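PDB 5C2V: hydrazine synthase subunit gamma from Candidatus Kuenenia stuttgartiensis, which catalyses the three-electron reduction of nitric oxide to hydroxylamine, the first half-reaction of hydrazine synthesis, and carries two c-type hemes. Local coordinates for residues L18-L24 and E137-R143; L122-C126 and L147-R152; T222-N228 and P246-L250. All blocks are in the same frame, centred on the assembly; numbering follows the deposited sequence.

Contact 1: L18-L24 and E137-R143; sequences LGREEPL and ENFSPMR
Arg20 and Arg143 each reach across from their own segment, fastening the loop 18-24 over the N-terminus of helix 141-152, where Ser140 is the N-cap. Arg20 starts off pointing away, but its chain is extended, with CG anti to the backbone N (chi1 -176°), and the guanidinium comes back side-on to Glu137. Arg20 NH2 lies 2.5 Å from Glu137 OE2, on the syn lone pair, while Arg20 NE donates to Glu137 OE1 at 3.1 Å; the two planes are turned 44° apart, so the salt bridge is forked but not flat. The third nitrogen, Arg20 NH1, bonds Lys393 O of the alpha subunit.

Arg143 instead holds backbone. Its chain bends at chi3 (-86°), which turns the guanidinium edge to two successive carbonyls: Arg143 NH2 gives a nearly straight bond to a lone pair of Arg20 O (2.9 Å), and Arg143 NE meets Gly19 O at 3.0 Å. Further along, Leu24 is clasped at both backbone ends, Leu24 N donating to Phe139 O at 2.8 Å and Leu24 O accepting from Asn138 ND2. The Leu24 side chain slants across Pro141, and those of Leu18 and Met142 cross at about a right angle, Leu18 CD1 meeting Met142 CG. The capping bond from Arg143 N to Ser140 OG is weak; a water accepts from Ser140 OG at 2.8 Å and donates to both Gly19 O and Glu21 OE1.

Contact 2: L122-C126 and L147-R152; sequences LDRVC and LICYIR. With HEC (heme c), chain V.
The wall of the heme 1 site, in the lobe whose heme appears to carry the active centre, is built here from Cys126 and the hydrophobic side of helix 141-152. Cys126 makes a thioether bond to a methyl group of the porphyrin, Cys126 SG to heme CMB 1.8 Å, an attachment beyond the two provided by Cys63 and Cys66 of the CXXCH motif. The sulfur sits anti to its own carbonyl carbon (chi1 -66°), and that torsion sends it down to the heme rim, where two side chains of the opposite helix close round the linkage. Ile151 CD1 reaches Cys126 SG at 3.4 Å, and Leu147 CD2 lies against Cys126 CB at 3.7 Å; both methyls also touch heme CMB. Val125 CG1 stands instead over the pyrrole face, on the side of the iron-bound water, 3.5 Å from heme C3A.

Leu122 forks at its end. CD1 lies against Ile151 CG2, the two chains sliding past each other in opposite directions, and also meets Arg152 CG, whereas Leu122 CD2 is turned to heme CMA at 3.7 Å. Ile148 CD1 lies against Leu122 CB (3.8 Å), and Asp123 OD1 lies against Ile148 CG1, the two chains at about a right angle. The contact is mostly apolar, without a hydrogen bond between the segments. Within its own turn Leu122 O accepts from both Val125 N and Cys126 N, and Arg152 NH1 bonds Ser36 O. The iron carries a water at 2.1 Å, with His67 as the axial protein ligand. Helix 123-126 roofs the water side of the heme while helix 141-152 flanks the rim, and helix 43-51 packs on the latter through Phe50 against Leu147 and Val43 against Tyr150.

Contact 3: T222-N228 and P246-L250; sequences TPGKVFN and PIIGL
Ile247 O is met by two groups of the neighbouring segment. Phe227 N donates to Ile247 O (3.1 Å), nearly in line with the carbonyl bond; Val226 CA makes a CA-H...O contact with Ile247 O (3.3 Å). This pins two roughly antiparallel loops (142° apart end to end) within the cytochrome c family region.

The Phe227 ring folds back against the same peptide. Its CG stands between the backbone N and the carbonyl carbon (chi1 61°), which brings Phe227 CE2 to 3.5 Å from Ile248 N and CZ close to Pro246 O; the ring's approach to these polar atoms is oblique, with Ile248 C and Gly249 N at its edge. Arg213 makes a cation-pi contact with this ring. The Val226 and Ile247 side chains lie side by side, while those of Val226 and Ile248 cross on a slant and meet CG2 to CG2 at 4.0 Å. Beyond them the Asn228 side chain stands roughly perpendicular to that of Ile247, Asn228 CB meeting Ile247 CG2 at 3.9 Å.

At the other end Leu250 CD2 lies 3.6 Å from Gly224 CA, and Leu250 CD1 touches Thr222, whose OG1 is hydrogen-bonded to Tyr578 O of the alpha subunit. Asn228 N-caps helix 229-234: its OD1 takes a weak bond from Ala231 N and is also bonded to Ser230 OG. That helix packs on Val226 through Leu232 and on Ile247 through Ala231; segment 246-250 then leads on to strand 256-257.

How the contacts relate
Contacts 1 and 2 share helix 141-152: contact 1 holds its start, contact 2 lies further along it, and their centres are 14 Å apart. Phe139 CE2 lies 3.7 Å from Cys126 O and 3.9 Å from Leu147 CD2, and the Phe139 side chain is about 4 Å from heme 1, so Phe139 connects the capped helix end to the heme-side packing. Contact 3 stands apart, on the opposite side of the chain's centre from contact 2, its centre about 32 Å from that of contact 2 and about 40 Å from that of contact 1. There the Phe227 side chain is about 9 Å from a heme. Contacts 1 and 3 both meet the alpha subunit through polar bonds.

Contact 1: L18-L24 and E137-R143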
# COMPACT_ATOMS: atom_id res chain seq x y z
N LEU C 18 -4.59 -53.13 -7.46
CA LEU C 18 -4.96 -53.43 -6.09
C LEU C 18 -5.51 -52.19 -5.39
O LEU C 18 -5.09 -51.07 -5.69
CB LEU C 18 -3.77 -53.99 -5.31
CG LEU C 18 -3.12 -55.26 -5.86
CD1 LEU C 18 -1.87 -55.61 -5.07
CD2 LEU C 18 -4.11 -56.41 -5.85
N GLY C 19 -6.43 -52.40 -4.46
CA GLY C 19 -7.05 -51.29 -3.74
C GLY C 19 -6.13 -50.66 -2.72
O GLY C 19 -4.97 -51.06 -2.57
N ARG C 20 -6.64 -49.66 -2.02
CA ARG C 20 -5.88 -48.95 -0.99
C ARG C 20 -5.71 -49.80 0.27
O ARG C 20 -4.59 -49.98 0.76
CB ARG C 20 -6.57 -47.64 -0.63
CG ARG C 20 -5.81 -46.79 0.37
CD ARG C 20 -6.65 -45.61 0.82
NE ARG C 20 -5.88 -44.66 1.61
CZ ARG C 20 -6.40 -43.57 2.18
NH1 ARG C 20 -7.69 -43.30 2.04
NH2 ARG C 20 -5.63 -42.75 2.88
N GLU C 21 -6.83 -50.32 0.77
CA GLU C 21 -6.87 -51.10 2.00
C GLU C 21 -6.25 -50.35 3.17
O GLU C 21 -6.49 -49.15 3.35
CB GLU C 21 -6.17 -52.45 1.80
CG GLU C 21 -6.74 -53.27 0.66
CD GLU C 21 -6.33 -54.73 0.72
OE1 GLU C 21 -5.58 -55.18 -0.18
OE2 GLU C 21 -6.76 -55.43 1.66
N GLU C 22 -5.46 -51.04 3.98
CA GLU C 22 -4.86 -50.44 5.17
C GLU C 22 -3.34 -50.35 5.05
O GLU C 22 -2.65 -51.36 4.99
CB GLU C 22 -5.24 -51.23 6.42
CG GLU C 22 -4.65 -50.68 7.71
CD GLU C 22 -5.21 -49.33 8.08
OE1 GLU C 22 -4.45 -48.34 8.09
OE2 GLU C 22 -6.42 -49.24 8.37
N PRO C 23 -2.81 -49.11 5.02
CA PRO C 23 -1.38 -48.82 4.96
C PRO C 23 -0.61 -49.39 6.14
O PRO C 23 -1.09 -49.35 7.27
CB PRO C 23 -1.32 -47.29 4.96
CG PRO C 23 -2.65 -46.86 4.46
CD PRO C 23 -3.62 -47.88 4.96
N LEU C 24 0.59 -49.91 5.87
CA LEU C 24 1.45 -50.44 6.92
C LEU C 24 2.07 -49.33 7.75
O LEU C 24 2.32 -48.23 7.25
CB LEU C 24 2.56 -51.30 6.31
CG LEU C 24 2.17 -52.65 5.70
CD1 LEU C 24 3.28 -53.16 4.81
CD2 LEU C 24 1.87 -53.64 6.81
N GLU C 137 1.91 -41.69 1.57
CA GLU C 137 1.27 -42.74 2.36
C GLU C 137 1.95 -44.09 2.17
O GLU C 137 2.34 -44.45 1.06
CB GLU C 137 -0.21 -42.84 2.00
CG GLU C 137 -1.01 -43.72 2.95
CD GLU C 137 -2.50 -43.69 2.65
OE1 GLU C 137 -2.88 -43.94 1.49
OE2 GLU C 137 -3.29 -43.40 3.57
N ASN C 138 2.08 -44.84 3.27
CA ASN C 138 2.71 -46.15 3.23
C ASN C 138 1.90 -47.17 2.44
O ASN C 138 0.69 -47.03 2.28
CB ASN C 138 2.93 -46.67 4.66
CG ASN C 138 4.02 -45.92 5.40
OD1 ASN C 138 4.96 -45.41 4.79
ND2 ASN C 138 3.89 -45.85 6.72
N PHE C 139 2.58 -48.21 1.96
CA PHE C 139 1.94 -49.26 1.19
C PHE C 139 1.14 -50.21 2.08
O PHE C 139 1.48 -50.42 3.24
CB PHE C 139 2.98 -50.06 0.40
CG PHE C 139 3.70 -49.26 -0.64
CD1 PHE C 139 3.03 -48.32 -1.40
CD2 PHE C 139 5.06 -49.45 -0.85
CE1 PHE C 139 3.70 -47.58 -2.36
CE2 PHE C 139 5.73 -48.72 -1.81
CZ PHE C 139 5.05 -47.78 -2.56
N SER C 140 0.08 -50.78 1.52
CA SER C 140 -0.64 -51.86 2.17
C SER C 140 0.22 -53.12 2.07
O SER C 140 1.12 -53.18 1.24
CB SER C 140 -2.01 -52.07 1.51
OG SER C 140 -1.88 -52.49 0.17
N PRO C 141 -0.04 -54.12 2.93
CA PRO C 141 0.73 -55.37 2.87
C PRO C 141 0.70 -56.01 1.48
O PRO C 141 1.74 -56.45 0.96
CB PRO C 141 0.04 -56.27 3.89
CG PRO C 141 -0.59 -55.33 4.85
CD PRO C 141 -1.00 -54.13 4.06
N MET C 142 -0.49 -56.04 0.88
CA MET C 142 -0.69 -56.68 -0.42
C MET C 142 0.10 -55.99 -1.52
O MET C 142 0.79 -56.64 -2.30
CB MET C 142 -2.18 -56.69 -0.77
CG MET C 142 -2.56 -57.70 -1.84
SD MET C 142 -2.27 -59.40 -1.30
CE MET C 142 -2.85 -60.31 -2.72
N ARG C 143 -0.01 -54.66 -1.59
CA ARG C 143 0.68 -53.90 -2.63
C ARG C 143 2.19 -53.98 -2.48
O ARG C 143 2.92 -54.05 -3.48
CB ARG C 143 0.22 -52.43 -2.60
CG ARG C 143 -1.16 -52.22 -3.21
CD ARG C 143 -1.52 -50.75 -3.36
NE ARG C 143 -2.10 -50.19 -2.15
CZ ARG C 143 -1.52 -49.26 -1.40
NH1 ARG C 143 -0.34 -48.77 -1.74
NH2 ARG C 143 -2.13 -48.80 -0.31
O HOH W 1 -4.06 -53.42 -1.23

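Contact 2: L122-C126 and L147-R152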
# COMPACT_ATOMS: atom_id res chain seq x y z
N LEU C 122 13.88 -57.30 0.52
CA LEU C 122 13.51 -56.27 -0.43
C LEU C 122 12.35 -55.44 0.10
O LEU C 122 12.15 -54.29 -0.31
CB LEU C 122 13.14 -56.88 -1.78
CG LEU C 122 14.30 -57.47 -2.60
CD1 LEU C 122 13.78 -58.19 -3.83
CD2 LEU C 122 15.28 -56.38 -2.98
N ASP C 123 11.58 -56.03 1.02
CA ASP C 123 10.46 -55.34 1.64
C ASP C 123 10.93 -54.12 2.42
O ASP C 123 10.26 -53.09 2.44
CB ASP C 123 9.69 -56.28 2.57
CG ASP C 123 9.47 -57.65 1.96
OD1 ASP C 123 9.82 -57.85 0.78
OD2 ASP C 123 8.93 -58.54 2.67
N ARG C 124 12.09 -54.25 3.06
CA ARG C 124 12.65 -53.16 3.86
C ARG C 124 13.26 -52.07 2.99
O ARG C 124 13.64 -51.01 3.49
CB ARG C 124 13.70 -53.70 4.84
CG ARG C 124 13.12 -54.51 5.99
CD ARG C 124 14.22 -54.94 6.95
NE ARG C 124 13.69 -55.43 8.22
CZ ARG C 124 14.44 -55.76 9.26
NH1 ARG C 124 15.76 -55.65 9.20
NH2 ARG C 124 13.86 -56.19 10.38
N VAL C 125 13.35 -52.33 1.70
CA VAL C 125 13.85 -51.34 0.75
C VAL C 125 12.71 -50.47 0.23
O VAL C 125 12.67 -49.26 0.46
CB VAL C 125 14.58 -51.99 -0.43
CG1 VAL C 125 15.00 -50.93 -1.44
CG2 VAL C 125 15.79 -52.76 0.05
N CYS C 126 11.77 -51.10 -0.48
CA CYS C 126 10.65 -50.39 -1.08
C CYS C 126 9.62 -49.94 -0.05
O CYS C 126 9.08 -48.84 -0.15
CB CYS C 126 9.96 -51.26 -2.12
SG CYS C 126 11.00 -51.61 -3.55
N LEU C 147 4.72 -55.62 -5.16
CA LEU C 147 5.88 -54.87 -5.62
C LEU C 147 7.15 -55.71 -5.52
O LEU C 147 7.93 -55.80 -6.48
CB LEU C 147 6.03 -53.58 -4.80
CG LEU C 147 7.12 -52.60 -5.21
CD1 LEU C 147 7.03 -52.28 -6.69
CD2 LEU C 147 7.00 -51.32 -4.38
N ILE C 148 7.35 -56.34 -4.37
CA ILE C 148 8.50 -57.20 -4.15
C ILE C 148 8.49 -58.37 -5.12
O ILE C 148 9.55 -58.79 -5.62
CB ILE C 148 8.54 -57.73 -2.71
CG1 ILE C 148 8.51 -56.56 -1.72
CG2 ILE C 148 9.77 -58.59 -2.48
CD1 ILE C 148 9.59 -55.53 -1.97
N CYS C 149 7.31 -58.90 -5.41
CA CYS C 149 7.17 -59.97 -6.40
C CYS C 149 7.62 -59.50 -7.78
O CYS C 149 8.26 -60.25 -8.52
CB CYS C 149 5.73 -60.47 -6.46
SG CYS C 149 5.21 -61.45 -5.03
N TYR C 150 7.29 -58.25 -8.11
CA TYR C 150 7.73 -57.68 -9.38
C TYR C 150 9.24 -57.53 -9.43
O TYR C 150 9.87 -57.80 -10.46
CB TYR C 150 7.07 -56.32 -9.63
CG TYR C 150 7.71 -55.55 -10.77
CD1 TYR C 150 7.42 -55.87 -12.09
CD2 TYR C 150 8.61 -54.52 -10.53
CE1 TYR C 150 8.00 -55.18 -13.14
CE2 TYR C 150 9.20 -53.83 -11.57
CZ TYR C 150 8.89 -54.16 -12.87
OH TYR C 150 9.48 -53.47 -13.91
N ILE C 151 9.83 -57.09 -8.32
CA ILE C 151 11.27 -56.89 -8.26
C ILE C 151 12.04 -58.21 -8.36
O ILE C 151 13.04 -58.30 -9.07
CB ILE C 151 11.67 -56.17 -6.96
CG1 ILE C 151 11.01 -54.80 -6.91
CG2 ILE C 151 13.18 -56.04 -6.86
CD1 ILE C 151 10.65 -54.37 -5.52
N ARG C 152 11.54 -59.23 -7.67
CA ARG C 152 12.18 -60.54 -7.67
C ARG C 152 12.07 -61.22 -9.03
O ARG C 152 12.89 -62.07 -9.38
CB ARG C 152 11.55 -61.43 -6.59
CG ARG C 152 11.86 -60.99 -5.17
CD ARG C 152 10.94 -61.64 -4.16
NE ARG C 152 11.11 -63.09 -4.09
CZ ARG C 152 10.47 -63.87 -3.23
NH1 ARG C 152 9.61 -63.35 -2.36
NH2 ARG C 152 10.69 -65.18 -3.23
FE HEC V . 15.19 -47.50 -5.10
CHA HEC V . 18.09 -49.05 -4.09
CHB HEC V . 13.64 -50.53 -5.27
CHC HEC V . 12.22 -45.93 -5.87
CHD HEC V . 16.86 -44.56 -5.68
NA HEC V . 15.76 -49.44 -4.71
C1A HEC V . 17.02 -49.88 -4.37
C2A HEC V . 17.02 -51.33 -4.39
C3A HEC V . 15.78 -51.73 -4.72
C4A HEC V . 14.97 -50.55 -4.92
CMA HEC V . 15.26 -53.18 -4.86
CAA HEC V . 18.24 -52.23 -4.07
CBA HEC V . 18.65 -53.08 -5.27
CGA HEC V . 19.81 -53.97 -4.90
O1A HEC V . 20.34 -53.84 -3.77
O2A HEC V . 20.20 -54.82 -5.75
NB HEC V . 13.29 -48.12 -5.62
C1B HEC V . 12.85 -49.40 -5.37
C2B HEC V . 11.41 -49.36 -5.21
C3B HEC V . 11.01 -48.09 -5.39
C4B HEC V . 12.19 -47.29 -5.64
CMB HEC V . 10.51 -50.58 -4.93
CAB HEC V . 9.57 -47.54 -5.32
CBB HEC V . 9.03 -47.58 -3.87
NC HEC V . 14.64 -45.60 -5.69
C1C HEC V . 13.36 -45.15 -5.92
C2C HEC V . 13.40 -43.71 -6.08
C3C HEC V . 14.69 -43.36 -6.17
C4C HEC V . 15.49 -44.52 -5.83
CMC HEC V . 12.19 -42.86 -6.53
CAC HEC V . 15.24 -41.94 -6.42
CBC HEC V . 14.91 -41.02 -5.22
ND HEC V . 17.19 -46.92 -4.98
C1D HEC V . 17.60 -45.59 -5.12
C2D HEC V . 18.93 -45.46 -4.57
C3D HEC V . 19.31 -46.86 -4.08
C4D HEC V . 18.17 -47.70 -4.37
CMD HEC V . 19.79 -44.17 -4.51
CAD HEC V . 20.63 -47.28 -3.40
CBD HEC V . 20.55 -46.93 -1.92
CGD HEC V . 21.82 -47.34 -1.22
O1D HEC V . 21.93 -47.14 0.01
O2D HEC V . 22.72 -47.89 -1.91
O HOH W 2 15.08 -47.14 -3.03

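Contact 3: T222-N228 and P246-L250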
# COMPACT_ATOMS: atom_id res chain seq x y z
N THR C 222 35.15 -33.78 8.38
CA THR C 222 34.55 -32.91 7.37
C THR C 222 35.51 -31.75 7.06
O THR C 222 36.26 -31.32 7.94
CB THR C 222 33.18 -32.38 7.85
OG1 THR C 222 32.52 -31.68 6.79
CG2 THR C 222 33.34 -31.45 9.05
N PRO C 223 35.51 -31.26 5.81
CA PRO C 223 34.72 -31.70 4.66
C PRO C 223 35.35 -32.87 3.92
O PRO C 223 36.42 -33.35 4.30
CB PRO C 223 34.70 -30.46 3.77
CG PRO C 223 36.03 -29.83 4.03
CD PRO C 223 36.32 -30.07 5.49
N GLY C 224 34.68 -33.33 2.86
CA GLY C 224 35.18 -34.44 2.07
C GLY C 224 36.38 -34.07 1.23
O GLY C 224 36.60 -32.89 0.93
N LYS C 225 37.15 -35.07 0.84
CA LYS C 225 38.32 -34.87 0.00
C LYS C 225 38.05 -35.43 -1.38
O LYS C 225 37.23 -36.33 -1.54
CB LYS C 225 39.56 -35.53 0.61
CG LYS C 225 39.58 -37.05 0.49
CD LYS C 225 40.96 -37.62 0.79
CE LYS C 225 41.39 -37.30 2.21
NZ LYS C 225 42.71 -37.90 2.54
N VAL C 226 38.73 -34.90 -2.39
CA VAL C 226 38.49 -35.35 -3.75
C VAL C 226 39.10 -36.74 -3.92
O VAL C 226 40.31 -36.92 -3.77
CB VAL C 226 39.11 -34.39 -4.78
CG1 VAL C 226 38.80 -34.85 -6.20
CG2 VAL C 226 38.60 -32.97 -4.56
N PHE C 227 38.25 -37.71 -4.23
CA PHE C 227 38.71 -39.09 -4.39
C PHE C 227 39.03 -39.40 -5.84
O PHE C 227 39.60 -40.44 -6.15
CB PHE C 227 37.66 -40.07 -3.86
CG PHE C 227 36.33 -40.01 -4.57
CD1 PHE C 227 36.13 -40.69 -5.76
CD2 PHE C 227 35.28 -39.28 -4.04
CE1 PHE C 227 34.92 -40.64 -6.41
CE2 PHE C 227 34.06 -39.23 -4.69
CZ PHE C 227 33.88 -39.90 -5.88
N ASN C 228 38.66 -38.48 -6.73
CA ASN C 228 38.94 -38.67 -8.15
C ASN C 228 40.25 -37.97 -8.49
O ASN C 228 40.32 -36.74 -8.51
CB ASN C 228 37.79 -38.13 -8.99
CG ASN C 228 37.79 -38.69 -10.41
OD1 ASN C 228 38.83 -39.10 -10.92
ND2 ASN C 228 36.62 -38.69 -11.04
N PRO C 246 29.51 -36.95 -8.44
CA PRO C 246 30.30 -36.26 -7.42
C PRO C 246 31.74 -36.76 -7.36
O PRO C 246 31.98 -37.96 -7.44
CB PRO C 246 29.56 -36.59 -6.12
CG PRO C 246 28.89 -37.89 -6.40
CD PRO C 246 28.48 -37.82 -7.84
N ILE C 247 32.69 -35.84 -7.23
CA ILE C 247 34.09 -36.20 -7.02
C ILE C 247 34.47 -36.13 -5.54
O ILE C 247 35.63 -36.35 -5.17
CB ILE C 247 35.05 -35.32 -7.84
CG1 ILE C 247 34.81 -33.84 -7.55
CG2 ILE C 247 34.88 -35.60 -9.33
CD1 ILE C 247 35.66 -32.91 -8.40
N ILE C 248 33.49 -35.82 -4.69
CA ILE C 248 33.70 -35.80 -3.24
C ILE C 248 32.59 -36.55 -2.51
O ILE C 248 31.57 -36.90 -3.11
CB ILE C 248 33.76 -34.36 -2.68
CG1 ILE C 248 32.40 -33.67 -2.83
CG2 ILE C 248 34.87 -33.56 -3.35
CD1 ILE C 248 32.35 -32.28 -2.23
N GLY C 249 32.79 -36.80 -1.22
CA GLY C 249 31.76 -37.42 -0.40
C GLY C 249 32.22 -37.78 1.01
O GLY C 249 33.42 -37.83 1.28
N LEU C 250 31.26 -38.01 1.89
CA LEU C 250 31.56 -38.49 3.24
C LEU C 250 30.73 -39.73 3.54
O LEU C 250 29.52 -39.64 3.70
CB LEU C 250 31.27 -37.40 4.28
CG LEU C 250 32.10 -36.13 4.20
CD1 LEU C 250 31.57 -35.07 5.16
CD2 LEU C 250 33.54 -36.45 4.51